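PDB 4YK2: bartonella effector protein (Bep) substrate of VirB T4SS from Bartonella clarridgeiae, which is probably translocated into host cells as an effector by the VirB type IV secretion system through its BID domain, which likely serves as the secretion signal. Local coordinates for residues Ser67-Ile72 and Glu111-Tyr116. Sequence-based numbering, arbitrary orientation.
Sequences SFTKII and EAIHKY
Thr69 reaches across to His114 and Ile113 with one methyl group. Thr69 and His114 are also where the two backbones come nearest, Thr69 CA lying 6.9 Å from His114 CA. Thr69 CB points toward the helix containing Glu111-Tyr116 but does not itself make the contact. The two branches leaving it then do different jobs. With chi1 at -62°, OG1 sits beside the residue's own backbone N, where it hydrogen-bonds to the carbonyl O of Pro66, just upstream; the hydroxyl is thus satisfied within its own stretch of chain. The same torsion puts CG2 anti to that N and directs it at the facing helix. Its tip meets the imidazole of His114 on the ND1-CE1 side: CG2 is 3.7 Å from ND1 and 3.8 Å from CE1. The methyl comes in at a slant to the ring. On another flank, the same methyl comes within 4.4 Å of Ile113 CG2, a looser aliphatic touch. Here the early part of helix 69-78 rests against the long helix 106-123, with the two segments running in broadly opposite senses, inside the helical bundle of the BID domain, a four-helix bundle topped with a hook. The two partners differ in how they start: Ile113 CB points at the other segment, whereas that of His114 does not, and only the end of its side chain comes nearer, with chi1 -85° setting CG anti to its carbonyl carbon. Further along helix 69-78, Ile113 continues onto Leu76 and His114 onto Ser73, whose OG hydrogen-bonds to the carbonyl O of Thr69. Helix 56-64 covers another side of the threonine through Ile62, which Ile72 also touches.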
# COMPACT_ATOMS: atom_id res chain seq x y z
N SER A 67 -8.62 -10.84 2.38
CA SER A 67 -9.81 -10.68 1.55
C SER A 67 -10.36 -9.24 1.58
O SER A 67 -11.18 -8.87 0.74
CB SER A 67 -10.90 -11.68 1.95
OG SER A 67 -11.49 -11.36 3.20
N PHE A 68 -9.90 -8.42 2.53
CA PHE A 68 -10.32 -7.00 2.58
C PHE A 68 -9.62 -6.13 1.52
O PHE A 68 -9.98 -4.96 1.34
CB PHE A 68 -10.07 -6.38 3.96
CG PHE A 68 -11.12 -6.72 4.99
CD1 PHE A 68 -12.43 -6.31 4.82
CD2 PHE A 68 -10.78 -7.42 6.14
CE1 PHE A 68 -13.41 -6.62 5.77
CE2 PHE A 68 -11.75 -7.72 7.10
CZ PHE A 68 -13.06 -7.32 6.91
N THR A 69 -8.62 -6.69 0.85
CA THR A 69 -7.79 -5.94 -0.10
C THR A 69 -8.59 -5.31 -1.24
O THR A 69 -8.34 -4.17 -1.64
CB THR A 69 -6.68 -6.84 -0.70
OG1 THR A 69 -5.82 -7.29 0.36
CG2 THR A 69 -5.85 -6.09 -1.74
N LYS A 70 -9.58 -6.03 -1.74
CA LYS A 70 -10.37 -5.52 -2.85
C LYS A 70 -11.13 -4.23 -2.46
O LYS A 70 -11.13 -3.25 -3.21
CB LYS A 70 -11.35 -6.59 -3.35
CG LYS A 70 -12.12 -6.16 -4.60
CD LYS A 70 -13.18 -7.19 -4.99
CE LYS A 70 -13.80 -6.84 -6.34
NZ LYS A 70 -14.57 -7.99 -6.90
N ILE A 71 -11.75 -4.24 -1.29
CA ILE A 71 -12.54 -3.11 -0.82
C ILE A 71 -11.67 -1.88 -0.56
O ILE A 71 -11.95 -0.77 -1.00
CB ILE A 71 -13.33 -3.49 0.46
CG1 ILE A 71 -14.52 -4.37 0.09
CG2 ILE A 71 -13.81 -2.24 1.19
CD1 ILE A 71 -15.13 -5.12 1.27
N ILE A 72 -10.59 -2.10 0.18
CA ILE A 72 -9.64 -1.04 0.47
C ILE A 72 -9.01 -0.45 -0.81
O ILE A 72 -8.91 0.77 -0.94
CB ILE A 72 -8.59 -1.56 1.45
CG1 ILE A 72 -9.25 -1.73 2.83
CG2 ILE A 72 -7.40 -0.60 1.53
CD1 ILE A 72 -8.46 -2.60 3.82
N GLU A 111 -0.97 -1.06 -6.45
CA GLU A 111 -0.28 -2.28 -6.87
C GLU A 111 0.57 -2.85 -5.76
O GLU A 111 0.63 -4.07 -5.58
CB GLU A 111 0.59 -2.03 -8.10
CG GLU A 111 -0.19 -1.79 -9.37
CD GLU A 111 0.69 -1.81 -10.60
OE1 GLU A 111 1.71 -2.54 -10.61
OE2 GLU A 111 0.37 -1.08 -11.56
N ALA A 112 1.22 -1.99 -5.00
CA ALA A 112 2.09 -2.46 -3.93
C ALA A 112 1.27 -3.10 -2.82
O ALA A 112 1.69 -4.08 -2.21
CB ALA A 112 2.93 -1.32 -3.38
N ILE A 113 0.07 -2.57 -2.58
CA ILE A 113 -0.82 -3.15 -1.58
C ILE A 113 -1.32 -4.52 -2.05
O ILE A 113 -1.42 -5.45 -1.25
CB ILE A 113 -1.99 -2.18 -1.27
CG1 ILE A 113 -1.47 -0.98 -0.47
CG2 ILE A 113 -3.10 -2.89 -0.49
CD1 ILE A 113 -2.49 0.16 -0.35
N HIS A 114 -1.62 -4.66 -3.34
CA HIS A 114 -2.02 -5.96 -3.88
C HIS A 114 -0.88 -6.98 -3.76
O HIS A 114 -1.11 -8.14 -3.40
CB HIS A 114 -2.46 -5.85 -5.34
CG HIS A 114 -3.89 -5.46 -5.53
ND1 HIS A 114 -4.94 -6.32 -5.28
CD2 HIS A 114 -4.46 -4.30 -5.95
CE1 HIS A 114 -6.09 -5.71 -5.53
NE2 HIS A 114 -5.82 -4.48 -5.94
N LYS A 115 0.35 -6.55 -4.04
CA LYS A 115 1.52 -7.43 -3.90
C LYS A 115 1.74 -7.84 -2.44
O LYS A 115 2.03 -9.00 -2.16
CB LYS A 115 2.77 -6.77 -4.45
CG LYS A 115 2.80 -6.69 -5.96
CD LYS A 115 4.11 -6.11 -6.47
CE LYS A 115 4.05 -5.92 -7.98
NZ LYS A 115 5.11 -4.99 -8.46
N TYR A 116 1.61 -6.88 -1.53
CA TYR A 116 1.69 -7.14 -0.10
C TYR A 116 0.66 -8.19 0.32
O TYR A 116 0.99 -9.19 0.97
CB TYR A 116 1.50 -5.83 0.68
CG TYR A 116 1.36 -6.00 2.18
CD1 TYR A 116 2.48 -6.13 2.99
CD2 TYR A 116 0.11 -6.01 2.78
CE1 TYR A 116 2.35 -6.28 4.35
CE2 TYR A 116 -0.03 -6.16 4.14
CZ TYR A 116 1.10 -6.29 4.92
OH TYR A 116 0.96 -6.43 6.27